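Local coordinates for protein possible metal-dependent hydrolase (Veillonella parvula, PDB 3RPC) that probably hydrolyses a substrate not yet identified, using a pair of zinc ions held in a metallo-beta-lactamase-type fold, at residues Leu25-Leu30 with Leu75-Asp80; Val68-Thr73 with Leu90-Gln95. All blocks are in the same frame, centred on the assembly; numbering follows the deposited sequence.

From the N terminus, segment 25-30 takes in the end of strand 22-26 and the loop after it; the chain then enters strand 67-69 beside it and leaves through 68-73, passes the metal-binding loop 75-80 and helix 80-85, and returns on strand 92-94. Contact 1 closes the span from Leu30 to Leu75, and contact 2 closes the shorter one from Thr73 to Leu90. Because their segments alternate along the chain, the two closures cross. They also touch: Asp27 N lies 2.9 Å from Val69 O, a probable backbone hydrogen bond from just past strand 22-26 to strand 67-69, and His77 packs on His72. Together they tie three parallel strands of one sheet to both zinc sites, which share water 2.

Contact 1: Leu25-Leu30 with Leu75-Asp80; sequences LIDPFL and LDHWDD. With ZN (zinc ion), chain F.
Asp27 reaches a zinc-binding histidine from behind: its OD2 accepts a hydrogen bond from His77 ND1 (2.7 Å, N-H...O angle 157°), while His77 NE2, across the ring, binds zinc at 2.2 Å. OD2 sits at the edge of the imidazole, close to the ring plane, while the carboxylate is turned 78° from it and is met from above its own plane. Thr71 is a second partner of OD2. With zinc on NE2 and OD2 on ND1, the ring is held against rotation from both sides; the carboxylate would tend to make NE2 a stronger zinc ligand. Asp76 binds the same ion through OD2 at 2.4 Å, and its OD1 accepts a hydrogen bond from water 2, itself a ligand of the ion. The run His72, His74, Asp76, His77 is the HxHxDH motif of the metallo-beta-lactamase superfamily, and Asp168 and His226 complete this site. Farther along the loop, Phe29 carries the packing. A chi1 of 164° swings the Phe29 ring away from its own N, so that one face meets Asp76 CA, 3.8 Å from the ring centroid in a CH-pi contact. Asp79 closes the far end: OD1 takes the Leu30 N-H at 2.9 Å in a nearly straight bond and also accepts from Ala82 N as the N-cap of helix 80-85. Pro28 CG meets the edge of the Trp78 indole, 3.7 Å from CE3, as the two side chains run side by side.

Contact 2: Val68-Thr73 with Leu90-Gln95; sequences VVVTHT and LPIFVQ. With ZN (zinc ion), chain E.
Val68 and Val69 pair with Ile92 and Phe93 as adjacent parallel strands, the two ends of a beta-alpha-beta crossover through helix 80-85. Three backbone bonds set the register: Val68 N to Pro91 O, Phe93 N to Val68 O at 2.7 Å, and Val70 N to Phe93 O at 2.9 Å, the last two with N-H...O angles of 169° and 171°. This end is tight. Ile92 bends its CD1 back to 3.6 Å from both CB and CG2 of Val68, the two side chains running alongside each other, and its CG2 meets Val70 CG2 at 3.7 Å. On the other face, the Phe93 ring presents its edge to Val68 O and packs edge-to-face with Phe120. Beyond Val70 the strands part, and water 4 bridges the gap, donating to Val70 O and accepting from Gln95 N. Here the Gln95 side chain, extended past CG, crosses toward Thr71 O and His72 CB, with its NE2 hydrogen-bonded to Asp99 and to the backbone O of Asp149. The diverging chain delivers His72 to the other zinc, also held by His74, His132 and Asp168: NE2 binds the metal at 2.2 Å, while ND1 donates to Thr71 OG1, an atom 4° from the imidazole plane and itself hydrogen-bonded to Asp27 OD2.

Contact 1: Leu25-Leu30 with Leu75-Asp80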
ATOM      1  N   LEU A  25      23.980   3.711  -0.203  1.00 16.97           N
ATOM      2  CA  LEU A  25      23.789   4.450  -1.445  1.00 15.83           C
ATOM      3  C   LEU A  25      22.337   4.260  -1.871  1.00 15.30           C
ATOM      4  O   LEU A  25      21.894   3.137  -2.130  1.00 16.92           O
ATOM      5  CB  LEU A  25      24.758   3.936  -2.523  1.00 16.62           C
ATOM      6  CG  LEU A  25      24.592   4.541  -3.918  1.00 15.63           C
ATOM      7  CD1 LEU A  25      24.866   6.031  -3.895  1.00 17.15           C
ATOM      8  CD2 LEU A  25      25.520   3.854  -4.933  1.00 16.80           C
ATOM      9  N   ILE A  26      21.608   5.370  -1.918  1.00 15.17           N
ATOM     10  CA  ILE A  26      20.178   5.351  -2.205  1.00 14.99           C
ATOM     11  C   ILE A  26      19.893   5.717  -3.660  1.00 15.81           C
ATOM     12  O   ILE A  26      20.410   6.714  -4.172  1.00 15.76           O
ATOM     13  CB  ILE A  26      19.450   6.325  -1.270  1.00 15.73           C
ATOM     14  CG1 ILE A  26      19.496   5.796   0.165  1.00 18.48           C
ATOM     15  CG2 ILE A  26      18.000   6.533  -1.716  1.00 15.43           C
ATOM     16  CD1 ILE A  26      19.109   6.825   1.214  1.00 19.53           C
ATOM     17  N   ASP A  27      19.089   4.876  -4.315  1.00 15.69           N
ATOM     18  CA  ASP A  27      18.531   5.143  -5.641  1.00 14.62           C
ATOM     19  C   ASP A  27      19.544   5.750  -6.618  1.00 15.09           C
ATOM     20  O   ASP A  27      19.338   6.854  -7.130  1.00 15.53           O
ATOM     21  CB  ASP A  27      17.285   6.032  -5.512  1.00 15.14           C
ATOM     22  CG  ASP A  27      16.096   5.282  -4.920  1.00 17.65           C
ATOM     23  OD1 ASP A  27      16.260   4.121  -4.509  1.00 16.52           O
ATOM     24  OD2 ASP A  27      14.993   5.865  -4.846  1.00 16.05           O
ATOM     25  N   PRO A  28      20.619   5.008  -6.914  1.00 14.47           N
ATOM     26  CA  PRO A  28      21.700   5.548  -7.749  1.00 16.00           C
ATOM     27  C   PRO A  28      21.347   5.634  -9.236  1.00 14.11           C
ATOM     28  O   PRO A  28      21.168   4.608  -9.907  1.00 15.73           O
ATOM     29  CB  PRO A  28      22.833   4.540  -7.531  1.00 15.21           C
ATOM     30  CG  PRO A  28      22.103   3.253  -7.306  1.00 15.28           C
ATOM     31  CD  PRO A  28      20.925   3.642  -6.451  1.00 14.48           C
ATOM     32  N   PHE A  29      21.254   6.870  -9.719  1.00 14.38           N
ATOM     33  CA  PHE A  29      21.060   7.197 -11.119  1.00 13.66           C
ATOM     34  C   PHE A  29      22.294   8.011 -11.448  1.00 15.03           C
ATOM     35  O   PHE A  29      22.387   9.177 -11.075  1.00 17.18           O
ATOM     36  CB  PHE A  29      19.770   8.028 -11.230  1.00 16.56           C
ATOM     37  CG  PHE A  29      19.591   8.784 -12.530  1.00 16.19           C
ATOM     38  CD1 PHE A  29      19.907   8.215 -13.757  1.00 19.41           C
ATOM     39  CD2 PHE A  29      19.032  10.058 -12.518  1.00 15.84           C
ATOM     40  CE1 PHE A  29      19.711   8.922 -14.944  1.00 19.52           C
ATOM     41  CE2 PHE A  29      18.825  10.761 -13.695  1.00 20.43           C
ATOM     42  CZ  PHE A  29      19.162  10.196 -14.909  1.00 20.21           C
ATOM     43  N   LEU A  30      23.267   7.372 -12.092  1.00 15.23           N
ATOM     44  CA  LEU A  30      24.629   7.913 -12.114  1.00 15.51           C
ATOM     45  C   LEU A  30      25.119   8.405 -13.480  1.00 16.95           C
ATOM     46  O   LEU A  30      26.289   8.779 -13.618  1.00 17.60           O
ATOM     47  CB  LEU A  30      25.616   6.889 -11.515  1.00 15.49           C
ATOM     48  CG  LEU A  30      25.255   6.383 -10.110  1.00 17.17           C
ATOM     49  CD1 LEU A  30      26.322   5.422  -9.569  1.00 17.26           C
ATOM     50  CD2 LEU A  30      25.045   7.557  -9.153  1.00 17.43           C
ATOM     51  N   LEU A  75      14.354   4.586 -14.307  1.00 16.57           N
ATOM     52  CA  LEU A  75      15.665   5.052 -14.768  1.00 16.15           C
ATOM     53  C   LEU A  75      16.323   6.046 -13.822  1.00 18.47           C
ATOM     54  O   LEU A  75      17.539   5.975 -13.585  1.00 19.01           O
ATOM     55  CB  LEU A  75      15.542   5.667 -16.165  1.00 17.75           C
ATOM     56  CG  LEU A  75      16.815   6.231 -16.799  1.00 21.08           C
ATOM     57  CD1 LEU A  75      17.817   5.116 -16.990  1.00 24.57           C
ATOM     58  CD2 LEU A  75      16.501   6.899 -18.127  1.00 25.04           C
ATOM     59  N   ASP A  76      15.543   6.992 -13.307  1.00 17.57           N
ATOM     60  CA  ASP A  76      16.098   8.059 -12.482  1.00 15.37           C
ATOM     61  C   ASP A  76      16.369   7.629 -11.042  1.00 14.68           C
ATOM     62  O   ASP A  76      16.675   8.469 -10.193  1.00 15.23           O
ATOM     63  CB  ASP A  76      15.232   9.327 -12.540  1.00 17.54           C
ATOM     64  CG  ASP A  76      13.825   9.098 -12.027  1.00 17.58           C
ATOM     65  OD1 ASP A  76      13.180   8.136 -12.493  1.00 17.36           O
ATOM     66  OD2 ASP A  76      13.362   9.900 -11.174  1.00 20.04           O
ATOM     67  N   HIS A  77      16.268   6.320 -10.786  1.00 16.40           N
ATOM     68  CA  HIS A  77      16.621   5.730  -9.492  1.00 13.83           C
ATOM     69  C   HIS A  77      17.569   4.532  -9.608  1.00 16.13           C
ATOM     70  O   HIS A  77      18.063   4.038  -8.602  1.00 16.51           O
ATOM     71  CB  HIS A  77      15.347   5.320  -8.747  1.00 13.90           C
ATOM     72  CG  HIS A  77      14.448   6.476  -8.469  1.00 13.71           C
ATOM     73  ND1 HIS A  77      14.333   7.045  -7.221  1.00 15.61           N
ATOM     74  CD2 HIS A  77      13.670   7.209  -9.295  1.00 14.20           C
ATOM     75  CE1 HIS A  77      13.509   8.076  -7.289  1.00 16.31           C
ATOM     76  NE2 HIS A  77      13.092   8.193  -8.535  1.00 16.27           N
ATOM     77  N   TRP A  78      17.803   4.070 -10.832  1.00 15.64           N
ATOM     78  CA  TRP A  78      18.592   2.863 -11.069  1.00 15.18           C
ATOM     79  C   TRP A  78      18.913   2.814 -12.552  1.00 16.31           C
ATOM     80  O   TRP A  78      18.028   2.580 -13.380  1.00 18.37           O
ATOM     81  CB  TRP A  78      17.809   1.605 -10.660  1.00 15.51           C
ATOM     82  CG  TRP A  78      18.576   0.318 -10.816  1.00 16.10           C
ATOM     83  CD1 TRP A  78      18.337  -0.679 -11.718  1.00 17.31           C
ATOM     84  CD2 TRP A  78      19.700  -0.102 -10.040  1.00 17.69           C
ATOM     85  NE1 TRP A  78      19.251  -1.698 -11.552  1.00 17.24           N
ATOM     86  CE2 TRP A  78      20.101  -1.364 -10.528  1.00 18.53           C
ATOM     87  CE3 TRP A  78      20.414   0.475  -8.985  1.00 16.68           C
ATOM     88  CZ2 TRP A  78      21.185  -2.063  -9.988  1.00 17.53           C
ATOM     89  CZ3 TRP A  78      21.489  -0.215  -8.453  1.00 16.69           C
ATOM     90  CH2 TRP A  78      21.864  -1.473  -8.957  1.00 16.79           C
ATOM     91  N   ASP A  79      20.165   3.072 -12.908  1.00 17.01           N
ATOM     92  CA  ASP A  79      20.490   3.174 -14.330  1.00 18.99           C
ATOM     93  C   ASP A  79      21.683   2.312 -14.730  1.00 19.87           C
ATOM     94  O   ASP A  79      22.344   1.715 -13.873  1.00 17.70           O
ATOM     95  CB  ASP A  79      20.675   4.642 -14.768  1.00 17.61           C
ATOM     96  CG  ASP A  79      21.971   5.260 -14.268  1.00 19.03           C
ATOM     97  OD1 ASP A  79      22.516   4.814 -13.230  1.00 16.79           O
ATOM     98  OD2 ASP A  79      22.427   6.228 -14.923  1.00 19.38           O
ATOM     99  N   ASP A  80      21.932   2.240 -16.035  1.00 19.06           N
ATOM    100  CA  ASP A  80      23.041   1.444 -16.557  1.00 18.40           C
ATOM    101  C   ASP A  80      24.375   1.840 -15.939  1.00 16.58           C
ATOM    102  O   ASP A  80      25.195   0.979 -15.624  1.00 19.02           O
ATOM    103  CB  ASP A  80      23.110   1.552 -18.080  1.00 23.03           C
ATOM    104  CG  ASP A  80      22.098   0.660 -18.773  1.00 37.62           C
ATOM    105  OD1 ASP A  80      21.550  -0.246 -18.106  1.00 37.05           O
ATOM    106  OD2 ASP A  80      21.861   0.855 -19.986  1.00 41.41           O
TER
HETATM  107 ZN    ZN F 302      11.639   9.523  -9.533  0.71 16.48          ZN
HETATM  108  O   HOH W   1      18.132   9.800  -8.456  1.00 18.24           O
HETATM  109  O   HOH W   2      10.981   8.041 -11.170  1.00 22.04           O
HETATM  110  O   HOH W   3       9.785  10.887 -10.661  1.00 16.97           O

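Contact 2: Val68-Thr73 with Leu90-Gln95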
ATOM      1  N   VAL A  68      23.351  -0.866  -0.896  1.00 15.27           N
ATOM      2  CA  VAL A  68      22.566  -0.021  -1.782  1.00 14.65           C
ATOM      3  C   VAL A  68      21.088  -0.252  -1.483  1.00 15.22           C
ATOM      4  O   VAL A  68      20.670  -1.370  -1.191  1.00 15.95           O
ATOM      5  CB  VAL A  68      22.857  -0.364  -3.256  1.00 14.52           C
ATOM      6  CG1 VAL A  68      22.161   0.608  -4.180  1.00 17.25           C
ATOM      7  CG2 VAL A  68      24.356  -0.333  -3.526  1.00 17.67           C
ATOM      8  N   VAL A  69      20.307   0.824  -1.525  1.00 16.14           N
ATOM      9  CA  VAL A  69      18.856   0.732  -1.368  1.00 16.46           C
ATOM     10  C   VAL A  69      18.246   1.253  -2.655  1.00 14.92           C
ATOM     11  O   VAL A  69      18.530   2.372  -3.064  1.00 16.35           O
ATOM     12  CB  VAL A  69      18.351   1.589  -0.190  1.00 15.94           C
ATOM     13  CG1 VAL A  69      16.816   1.641  -0.170  1.00 17.28           C
ATOM     14  CG2 VAL A  69      18.891   1.042   1.121  1.00 18.74           C
ATOM     15  N   VAL A  70      17.430   0.426  -3.298  1.00 14.46           N
ATOM     16  CA  VAL A  70      16.805   0.775  -4.563  1.00 16.41           C
ATOM     17  C   VAL A  70      15.295   0.726  -4.356  1.00 16.92           C
ATOM     18  O   VAL A  70      14.708  -0.354  -4.249  1.00 16.32           O
ATOM     19  CB  VAL A  70      17.236  -0.212  -5.669  1.00 15.43           C
ATOM     20  CG1 VAL A  70      16.651   0.185  -7.013  1.00 18.80           C
ATOM     21  CG2 VAL A  70      18.765  -0.270  -5.754  1.00 16.72           C
ATOM     22  N   THR A  71      14.666   1.900  -4.274  1.00 14.82           N
ATOM     23  CA  THR A  71      13.241   1.949  -3.942  1.00 13.17           C
ATOM     24  C   THR A  71      12.355   1.442  -5.073  1.00 16.94           C
ATOM     25  O   THR A  71      11.236   0.971  -4.831  1.00 15.92           O
ATOM     26  CB  THR A  71      12.777   3.355  -3.525  1.00 13.48           C
ATOM     27  OG1 THR A  71      12.919   4.266  -4.629  1.00 14.94           O
ATOM     28  CG2 THR A  71      13.563   3.844  -2.317  1.00 13.87           C
ATOM     29  N   HIS A  72      12.859   1.563  -6.294  1.00 14.68           N
ATOM     30  CA  HIS A  72      12.202   1.066  -7.502  1.00 15.47           C
ATOM     31  C   HIS A  72      13.170   1.237  -8.657  1.00 15.07           C
ATOM     32  O   HIS A  72      14.186   1.916  -8.509  1.00 15.48           O
ATOM     33  CB  HIS A  72      10.838   1.744  -7.774  1.00 15.38           C
ATOM     34  CG  HIS A  72      10.902   3.219  -8.069  1.00 13.17           C
ATOM     35  ND1 HIS A  72      11.520   4.132  -7.239  1.00 16.06           N
ATOM     36  CD2 HIS A  72      10.358   3.943  -9.079  1.00 16.13           C
ATOM     37  CE1 HIS A  72      11.355   5.352  -7.725  1.00 18.30           C
ATOM     38  NE2 HIS A  72      10.667   5.264  -8.848  1.00 16.13           N
ATOM     39  N   THR A  73      12.861   0.638  -9.799  1.00 15.45           N
ATOM     40  CA  THR A  73      13.845   0.584 -10.876  1.00 17.13           C
ATOM     41  C   THR A  73      13.538   1.505 -12.054  1.00 16.72           C
ATOM     42  O   THR A  73      13.983   1.261 -13.173  1.00 19.73           O
ATOM     43  CB  THR A  73      14.096  -0.854 -11.351  1.00 18.41           C
ATOM     44  OG1 THR A  73      12.863  -1.444 -11.774  1.00 20.58           O
ATOM     45  CG2 THR A  73      14.700  -1.671 -10.219  1.00 18.22           C
ATOM     46  N   LEU A  90      28.011  -5.984  -3.307  1.00 17.78           N
ATOM     47  CA  LEU A  90      27.356  -5.175  -2.278  1.00 19.42           C
ATOM     48  C   LEU A  90      25.908  -5.602  -2.101  1.00 17.80           C
ATOM     49  O   LEU A  90      25.215  -5.867  -3.080  1.00 19.29           O
ATOM     50  CB  LEU A  90      27.383  -3.694  -2.638  1.00 20.53           C
ATOM     51  CG  LEU A  90      28.725  -2.985  -2.483  1.00 21.89           C
ATOM     52  CD1 LEU A  90      28.628  -1.561  -3.007  1.00 23.26           C
ATOM     53  CD2 LEU A  90      29.156  -3.007  -1.016  1.00 25.36           C
ATOM     54  N   PRO A  91      25.446  -5.675  -0.847  1.00 17.94           N
ATOM     55  CA  PRO A  91      24.023  -5.958  -0.623  1.00 19.25           C
ATOM     56  C   PRO A  91      23.151  -4.871  -1.258  1.00 17.92           C
ATOM     57  O   PRO A  91      23.417  -3.683  -1.072  1.00 17.92           O
ATOM     58  CB  PRO A  91      23.888  -5.909   0.904  1.00 19.36           C
ATOM     59  CG  PRO A  91      25.275  -6.178   1.407  1.00 20.65           C
ATOM     60  CD  PRO A  91      26.186  -5.523   0.414  1.00 21.45           C
ATOM     61  N   ILE A  92      22.127  -5.291  -1.997  1.00 16.97           N
ATOM     62  CA  ILE A  92      21.173  -4.382  -2.628  1.00 16.28           C
ATOM     63  C   ILE A  92      19.800  -4.671  -2.045  1.00 18.33           C
ATOM     64  O   ILE A  92      19.310  -5.787  -2.156  1.00 18.26           O
ATOM     65  CB  ILE A  92      21.088  -4.611  -4.151  1.00 17.58           C
ATOM     66  CG1 ILE A  92      22.483  -4.822  -4.764  1.00 17.26           C
ATOM     67  CG2 ILE A  92      20.324  -3.473  -4.829  1.00 16.73           C
ATOM     68  CD1 ILE A  92      23.437  -3.633  -4.604  1.00 17.60           C
ATOM     69  N   PHE A  93      19.178  -3.661  -1.444  1.00 16.82           N
ATOM     70  CA  PHE A  93      17.860  -3.819  -0.844  1.00 16.30           C
ATOM     71  C   PHE A  93      16.824  -3.338  -1.842  1.00 16.44           C
ATOM     72  O   PHE A  93      16.963  -2.258  -2.404  1.00 17.26           O
ATOM     73  CB  PHE A  93      17.779  -3.004   0.451  1.00 15.63           C
ATOM     74  CG  PHE A  93      18.615  -3.578   1.560  1.00 14.48           C
ATOM     75  CD1 PHE A  93      18.099  -4.553   2.392  1.00 17.60           C
ATOM     76  CD2 PHE A  93      19.911  -3.137   1.767  1.00 15.18           C
ATOM     77  CE1 PHE A  93      18.866  -5.102   3.407  1.00 16.88           C
ATOM     78  CE2 PHE A  93      20.690  -3.680   2.786  1.00 16.65           C
ATOM     79  CZ  PHE A  93      20.162  -4.658   3.609  1.00 18.29           C
ATOM     80  N   VAL A  94      15.800  -4.153  -2.067  1.00 15.06           N
ATOM     81  CA  VAL A  94      14.795  -3.866  -3.082  1.00 16.11           C
ATOM     82  C   VAL A  94      13.387  -4.094  -2.533  1.00 17.03           C
ATOM     83  O   VAL A  94      13.219  -4.617  -1.433  1.00 17.54           O
ATOM     84  CB  VAL A  94      15.014  -4.735  -4.344  1.00 17.08           C
ATOM     85  CG1 VAL A  94      16.408  -4.498  -4.925  1.00 16.65           C
ATOM     86  CG2 VAL A  94      14.797  -6.221  -4.026  1.00 18.95           C
ATOM     87  N   GLN A  95      12.374  -3.675  -3.291  1.00 15.18           N
ATOM     88  CA  GLN A  95      10.993  -3.669  -2.783  1.00 15.35           C
ATOM     89  C   GLN A  95      10.185  -4.941  -3.010  1.00 19.91           C
ATOM     90  O   GLN A  95       9.208  -5.186  -2.309  1.00 19.85           O
ATOM     91  CB  GLN A  95      10.209  -2.486  -3.384  1.00 14.89           C
ATOM     92  CG  GLN A  95       9.877  -2.676  -4.850  1.00 16.99           C
ATOM     93  CD  GLN A  95       9.092  -1.521  -5.454  1.00 14.66           C
ATOM     94  OE1 GLN A  95       8.309  -0.849  -4.774  1.00 15.96           O
ATOM     95  NE2 GLN A  95       9.286  -1.302  -6.745  1.00 15.74           N
TER
HETATM   96 ZN    ZN E 301       9.742   6.848 -10.142  0.66 17.63          ZN
HETATM   97  O   HOH W   4      13.233  -2.263  -5.579  1.00 19.98           O
HETATM   98  O   HOH W   2      10.981   8.041 -11.170  1.00 22.04           O